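Local coordinates for protein paenibacillus xanthan lyase (Paenibacillus, PDB 6F2P) that cleaves the polysaccharide xanthan, probably by beta-elimination, as a multidomain lyase of polysaccharide lyase family 8, at residues 517-528 with 542-553. Residues are numbered along the deposited sequence; the frame is centred on the assembly and turned at random.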
ATOM      1  N   LEU A 517     -31.492   3.588  -7.744  1.00 21.36           N
ATOM      2  CA  LEU A 517     -32.433   4.692  -7.589  1.00 20.62           C
ATOM      3  C   LEU A 517     -33.566   4.346  -6.628  1.00 20.55           C
ATOM      4  O   LEU A 517     -33.590   3.254  -6.056  1.00 24.72           O
ATOM      5  CB  LEU A 517     -32.988   5.094  -8.957  1.00 18.91           C
ATOM      6  CG  LEU A 517     -31.883   5.352  -9.986  1.00 21.92           C
ATOM      7  CD1 LEU A 517     -32.447   5.790 -11.327  1.00 19.23           C
ATOM      8  CD2 LEU A 517     -30.911   6.395  -9.446  1.00 21.83           C
ATOM      9  N   ASN A 518     -34.499   5.278  -6.443  1.00 16.24           N
ATOM     10  CA  ASN A 518     -35.681   4.998  -5.644  1.00 17.52           C
ATOM     11  C   ASN A 518     -36.570   3.972  -6.347  1.00 21.65           C
ATOM     12  O   ASN A 518     -36.252   3.526  -7.455  1.00 20.92           O
ATOM     13  CB  ASN A 518     -36.446   6.279  -5.298  1.00 13.48           C
ATOM     14  CG  ASN A 518     -36.920   7.040  -6.524  1.00 22.42           C
ATOM     15  OD1 ASN A 518     -37.214   6.461  -7.575  1.00 22.49           O
ATOM     16  ND2 ASN A 518     -37.011   8.354  -6.386  1.00 22.31           N
ATOM     17  N   SER A 519     -37.680   3.600  -5.717  1.00 23.03           N
ATOM     18  CA  SER A 519     -38.489   2.486  -6.219  1.00 28.95           C
ATOM     19  C   SER A 519     -39.150   2.810  -7.556  1.00 22.99           C
ATOM     20  O   SER A 519     -39.461   1.909  -8.328  1.00 28.98           O
ATOM     21  CB  SER A 519     -39.525   2.036  -5.189  1.00 21.19           C
ATOM     22  OG  SER A 519     -40.447   3.074  -4.925  1.00 37.63           O
ATOM     23  N   SER A 520     -39.348   4.098  -7.830  1.00 22.02           N
ATOM     24  CA  SER A 520     -39.845   4.535  -9.135  1.00 17.80           C
ATOM     25  C   SER A 520     -38.730   4.520 -10.175  1.00 23.87           C
ATOM     26  O   SER A 520     -38.973   4.276 -11.361  1.00 27.73           O
ATOM     27  CB  SER A 520     -40.399   5.952  -9.042  1.00 17.41           C
ATOM     28  OG  SER A 520     -41.189   6.102  -7.880  1.00 31.21           O
ATOM     29  N   GLY A 521     -37.507   4.792  -9.725  1.00 17.25           N
ATOM     30  CA  GLY A 521     -36.398   5.005 -10.630  1.00 16.08           C
ATOM     31  C   GLY A 521     -36.532   6.346 -11.333  1.00 24.06           C
ATOM     32  O   GLY A 521     -36.166   6.482 -12.505  1.00 23.09           O
ATOM     33  N   ASN A 522     -37.047   7.346 -10.620  1.00 20.97           N
ATOM     34  CA  ASN A 522     -37.316   8.638 -11.239  1.00 19.17           C
ATOM     35  C   ASN A 522     -36.458   9.791 -10.730  1.00 21.43           C
ATOM     36  O   ASN A 522     -36.801  10.948 -10.951  1.00 22.16           O
ATOM     37  CB  ASN A 522     -38.790   9.007 -11.082  1.00 19.18           C
ATOM     38  CG  ASN A 522     -39.143   9.440  -9.665  1.00 24.05           C
ATOM     39  OD1 ASN A 522     -38.300   9.475  -8.768  1.00 31.82           O
ATOM     40  ND2 ASN A 522     -40.402   9.792  -9.466  1.00 20.30           N
ATOM     41  N   ASN A 523     -35.384   9.476 -10.014  1.00 21.81           N
ATOM     42  CA  ASN A 523     -34.504  10.503  -9.463  1.00 19.50           C
ATOM     43  C   ASN A 523     -34.111  11.477 -10.555  1.00 20.72           C
ATOM     44  O   ASN A 523     -33.680  11.053 -11.630  1.00 20.22           O
ATOM     45  CB  ASN A 523     -33.257   9.869  -8.852  1.00 15.25           C
ATOM     46  CG  ASN A 523     -33.584   8.936  -7.714  1.00 19.89           C
ATOM     47  OD1 ASN A 523     -34.217   7.898  -7.915  1.00 24.52           O
ATOM     48  ND2 ASN A 523     -33.163   9.299  -6.505  1.00 17.63           N
ATOM     49  N   ALA A 524     -34.294  12.772 -10.306  1.00 16.68           N
ATOM     50  CA  ALA A 524     -34.080  13.744 -11.373  1.00 16.77           C
ATOM     51  C   ALA A 524     -32.625  13.731 -11.856  1.00 19.29           C
ATOM     52  O   ALA A 524     -31.683  13.737 -11.050  1.00 18.01           O
ATOM     53  CB  ALA A 524     -34.497  15.121 -10.938  1.00 16.20           C
ATOM     54  N   LEU A 525     -32.457  13.659 -13.174  1.00 14.90           N
ATOM     55  CA  LEU A 525     -31.138  13.749 -13.781  1.00 15.32           C
ATOM     56  C   LEU A 525     -31.050  15.046 -14.556  1.00 19.61           C
ATOM     57  O   LEU A 525     -31.641  15.172 -15.623  1.00 20.09           O
ATOM     58  CB  LEU A 525     -30.868  12.570 -14.710  1.00 12.57           C
ATOM     59  CG  LEU A 525     -29.478  12.596 -15.370  1.00 20.63           C
ATOM     60  CD1 LEU A 525     -28.388  12.028 -14.458  1.00 19.65           C
ATOM     61  CD2 LEU A 525     -29.470  11.862 -16.699  1.00 19.30           C
ATOM     62  N   ILE A 526     -30.317  16.011 -14.016  1.00 22.47           N
ATOM     63  CA  ILE A 526     -30.175  17.303 -14.665  1.00 19.20           C
ATOM     64  C   ILE A 526     -28.811  17.407 -15.315  1.00 21.56           C
ATOM     65  O   ILE A 526     -27.791  17.242 -14.649  1.00 29.39           O
ATOM     66  CB  ILE A 526     -30.399  18.448 -13.667  1.00 20.48           C
ATOM     67  CG1 ILE A 526     -31.798  18.319 -13.067  1.00 18.89           C
ATOM     68  CG2 ILE A 526     -30.232  19.791 -14.349  1.00 16.81           C
ATOM     69  CD1 ILE A 526     -32.138  19.374 -12.069  1.00 23.64           C
ATOM     70  N   VAL A 527     -28.798  17.667 -16.620  1.00 20.79           N
ATOM     71  CA  VAL A 527     -27.556  17.698 -17.393  1.00 18.57           C
ATOM     72  C   VAL A 527     -27.355  19.050 -18.049  1.00 20.26           C
ATOM     73  O   VAL A 527     -28.238  19.527 -18.759  1.00 24.04           O
ATOM     74  CB  VAL A 527     -27.575  16.639 -18.500  1.00 19.14           C
ATOM     75  CG1 VAL A 527     -26.308  16.723 -19.330  1.00 21.13           C
ATOM     76  CG2 VAL A 527     -27.749  15.264 -17.906  1.00 21.31           C
ATOM     77  N   ASN A 528     -26.189  19.651 -17.829  1.00 24.71           N
ATOM     78  CA  ASN A 528     -25.914  21.022 -18.271  1.00 19.69           C
ATOM     79  C   ASN A 528     -27.055  21.975 -17.922  1.00 21.66           C
ATOM     80  O   ASN A 528     -27.438  22.824 -18.729  1.00 25.27           O
ATOM     81  CB  ASN A 528     -25.618  21.085 -19.776  1.00 17.44           C
ATOM     82  CG  ASN A 528     -24.306  20.413 -20.155  1.00 18.17           C
ATOM     83  OD1 ASN A 528     -23.527  20.001 -19.295  1.00 19.84           O
ATOM     84  ND2 ASN A 528     -24.052  20.308 -21.454  1.00 15.11           N
ATOM     85  N   MET A 542     -24.777  11.393 -24.591  1.00 22.76           N
ATOM     86  CA  MET A 542     -24.821  12.841 -24.358  1.00 27.24           C
ATOM     87  C   MET A 542     -23.492  13.560 -24.599  1.00 24.62           C
ATOM     88  O   MET A 542     -22.594  13.504 -23.755  1.00 21.84           O
ATOM     89  CB  MET A 542     -25.249  13.114 -22.922  1.00 20.41           C
ATOM     90  CG  MET A 542     -26.476  12.377 -22.494  1.00 18.46           C
ATOM     91  SD  MET A 542     -26.822  12.670 -20.751  1.00 23.93           S
ATOM     92  CE  MET A 542     -25.491  11.730 -19.981  1.00 20.17           C
ATOM     93  N   THR A 543     -23.375  14.260 -25.724  1.00 21.12           N
ATOM     94  CA  THR A 543     -22.124  14.943 -26.049  1.00 21.95           C
ATOM     95  C   THR A 543     -22.048  16.356 -25.479  1.00 20.20           C
ATOM     96  O   THR A 543     -23.066  16.957 -25.117  1.00 16.14           O
ATOM     97  CB  THR A 543     -21.858  14.986 -27.565  1.00 24.51           C
ATOM     98  OG1 THR A 543     -23.010  15.504 -28.242  1.00 26.06           O
ATOM     99  CG2 THR A 543     -21.545  13.595 -28.087  1.00 17.92           C
ATOM    100  N   GLY A 544     -20.827  16.881 -25.406  1.00 19.35           N
ATOM    101  CA  GLY A 544     -20.604  18.200 -24.847  1.00 15.38           C
ATOM    102  C   GLY A 544     -21.136  18.312 -23.433  1.00 16.08           C
ATOM    103  O   GLY A 544     -21.664  19.353 -23.027  1.00 15.61           O
ATOM    104  N   THR A 545     -21.006  17.231 -22.673  1.00 17.35           N
ATOM    105  CA  THR A 545     -21.477  17.239 -21.298  1.00 19.55           C
ATOM    106  C   THR A 545     -20.479  17.971 -20.405  1.00 17.90           C
ATOM    107  O   THR A 545     -19.290  17.625 -20.369  1.00 12.27           O
ATOM    108  CB  THR A 545     -21.704  15.820 -20.771  1.00 15.75           C
ATOM    109  OG1 THR A 545     -22.490  15.084 -21.715  1.00 19.09           O
ATOM    110  CG2 THR A 545     -22.424  15.869 -19.422  1.00 12.76           C
ATOM    111  N   ASN A 546     -20.971  18.982 -19.691  1.00 14.23           N
ATOM    112  CA  ASN A 546     -20.127  19.775 -18.805  1.00 17.61           C
ATOM    113  C   ASN A 546     -20.311  19.363 -17.359  1.00 19.73           C
ATOM    114  O   ASN A 546     -19.347  19.150 -16.616  1.00 17.91           O
ATOM    115  CB  ASN A 546     -20.451  21.258 -18.956  1.00 14.44           C
ATOM    116  CG  ASN A 546     -20.158  21.772 -20.339  1.00 16.27           C
ATOM    117  OD1 ASN A 546     -19.189  21.348 -20.979  1.00 17.49           O
ATOM    118  ND2 ASN A 546     -20.997  22.684 -20.822  1.00 21.04           N
ATOM    119  N   TYR A 547     -21.568  19.263 -16.959  1.00 17.22           N
ATOM    120  CA  TYR A 547     -21.877  18.799 -15.625  1.00 20.46           C
ATOM    121  C   TYR A 547     -23.189  18.025 -15.610  1.00 24.24           C
ATOM    122  O   TYR A 547     -23.971  18.091 -16.559  1.00 25.54           O
ATOM    123  CB  TYR A 547     -21.894  19.961 -14.626  1.00 17.92           C
ATOM    124  CG  TYR A 547     -22.705  21.167 -15.053  1.00 22.25           C
ATOM    125  CD1 TYR A 547     -22.165  22.129 -15.901  1.00 23.38           C
ATOM    126  CD2 TYR A 547     -24.000  21.360 -14.584  1.00 18.82           C
ATOM    127  CE1 TYR A 547     -22.903  23.242 -16.284  1.00 27.05           C
ATOM    128  CE2 TYR A 547     -24.741  22.462 -14.959  1.00 18.05           C
ATOM    129  CZ  TYR A 547     -24.191  23.405 -15.806  1.00 26.65           C
ATOM    130  OH  TYR A 547     -24.929  24.513 -16.181  1.00 23.99           O
ATOM    131  N   ILE A 548     -23.403  17.277 -14.534  1.00 21.52           N
ATOM    132  CA  ILE A 548     -24.581  16.446 -14.375  1.00 20.17           C
ATOM    133  C   ILE A 548     -24.966  16.494 -12.902  1.00 22.41           C
ATOM    134  O   ILE A 548     -24.094  16.512 -12.031  1.00 17.67           O
ATOM    135  CB  ILE A 548     -24.279  14.979 -14.773  1.00 21.65           C
ATOM    136  CG1 ILE A 548     -24.005  14.860 -16.271  1.00 18.19           C
ATOM    137  CG2 ILE A 548     -25.431  14.057 -14.406  1.00 19.35           C
ATOM    138  CD1 ILE A 548     -23.820  13.433 -16.740  1.00 17.31           C
ATOM    139  N   HIS A 549     -26.263  16.521 -12.618  1.00 21.17           N
ATOM    140  CA  HIS A 549     -26.726  16.407 -11.245  1.00 18.99           C
ATOM    141  C   HIS A 549     -27.777  15.304 -11.154  1.00 23.33           C
ATOM    142  O   HIS A 549     -28.768  15.320 -11.880  1.00 21.09           O
ATOM    143  CB  HIS A 549     -27.295  17.732 -10.745  1.00 16.68           C
ATOM    144  CG  HIS A 549     -27.803  17.680  -9.339  1.00 23.76           C
ATOM    145  ND1 HIS A 549     -29.040  17.163  -9.013  1.00 24.37           N
ATOM    146  CD2 HIS A 549     -27.242  18.075  -8.170  1.00 25.92           C
ATOM    147  CE1 HIS A 549     -29.218  17.244  -7.707  1.00 24.44           C
ATOM    148  NE2 HIS A 549     -28.143  17.794  -7.171  1.00 22.83           N
ATOM    149  N   LEU A 550     -27.537  14.342 -10.268  1.00 21.06           N
ATOM    150  CA  LEU A 550     -28.468  13.254 -10.022  1.00 21.27           C
ATOM    151  C   LEU A 550     -28.991  13.377  -8.602  1.00 24.08           C
ATOM    152  O   LEU A 550     -28.211  13.321  -7.650  1.00 28.24           O
ATOM    153  CB  LEU A 550     -27.778  11.901 -10.194  1.00 22.77           C
ATOM    154  CG  LEU A 550     -28.651  10.727  -9.732  1.00 23.00           C
ATOM    155  CD1 LEU A 550     -29.943  10.709 -10.518  1.00 20.82           C
ATOM    156  CD2 LEU A 550     -27.935   9.383  -9.845  1.00 11.69           C
ATOM    157  N   ALA A 551     -30.302  13.542  -8.452  1.00 23.36           N
ATOM    158  CA  ALA A 551     -30.877  13.798  -7.135  1.00 22.35           C
ATOM    159  C   ALA A 551     -30.933  12.519  -6.306  1.00 23.65           C
ATOM    160  O   ALA A 551     -31.231  11.445  -6.822  1.00 21.57           O
ATOM    161  CB  ALA A 551     -32.255  14.433  -7.260  1.00 18.26           C
ATOM    162  N   GLY A 552     -30.632  12.637  -5.017  1.00 21.24           N
ATOM    163  CA  GLY A 552     -30.581  11.474  -4.153  1.00 22.61           C
ATOM    164  C   GLY A 552     -31.951  11.068  -3.658  1.00 24.48           C
ATOM    165  O   GLY A 552     -32.830  11.916  -3.484  1.00 24.44           O
ATOM    166  N   SER A 553     -32.128   9.771  -3.410  1.00 30.31           N
ATOM    167  CA  SER A 553     -33.418   9.236  -2.963  1.00 26.34           C
ATOM    168  C   SER A 553     -33.799   9.742  -1.573  1.00 22.59           C
ATOM    169  O   SER A 553     -34.937   9.610  -1.141  1.00 27.80           O
ATOM    170  CB  SER A 553     -33.396   7.707  -2.967  1.00 21.06           C
ATOM    171  OG  SER A 553     -33.004   7.204  -4.230  1.00 23.83           O
TER
HETATM  172  O   HOH W   1     -31.154  16.215 -10.267  1.00 19.53           O
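Two antiparallel neighbours in a sheet of the super-sandwich domain, strands 525-527 and 545-550, meet here at 167°, with an asparagine finishing the pairing at each end. Between them, Ile526 and His549 exchange both backbone bonds, Ile526 N to His549 O, 2.7 Å, and His549 N to Ile526 O, 2.6 Å, and Ala551 N adds another to Ala524 O. A water donates to that same Ala524 O and sits in plane at the edge of the His549 ring, beside ND1.

The Asn528 backbone N still pairs with Tyr547 O, and past it the side-chain amide continues the job. Its OD1 accepts twice: Asn546 N arrives in the carbonyl plane on a lone pair at 2.8 Å, Tyr547 N nearly along the C=O axis at 3.1 Å. ND2 reaches Gly544 O in the amide plane, 3.0 Å away, so the amide spans the corner where the chain passes from strand 539-543 into 545-550. Tyr547 CG sits between its backbone N and carbonyl carbon (chi1 49°), which sets the ring over Asn528, whose CA lies against one face, offset toward the rim, in a CH-pi contact. With an alanine here in place of Asn528, Asn546 N, Tyr547 N and Gly544 O would probably lose these partners and the corner would be less firmly held.

At the other end Asn523 ND2 bridges Ala551 O (2.9 Å) and Ser553 OG (3.1 Å), while its OD1 receives Asn518 N and closes the 518-523 loop.

Leu525, Val527, Ile548 and Leu550 share the opposite face from Ile526 and His549. Leu525 CD1 meets Ile548 CG2 at 3.6 Å, and Met542 SD packs on Val527 CG2; Met600 and Leu602 of strand 595-607 extend this apolar layer, the filling between stacked sheets characteristic of a beta-sandwich.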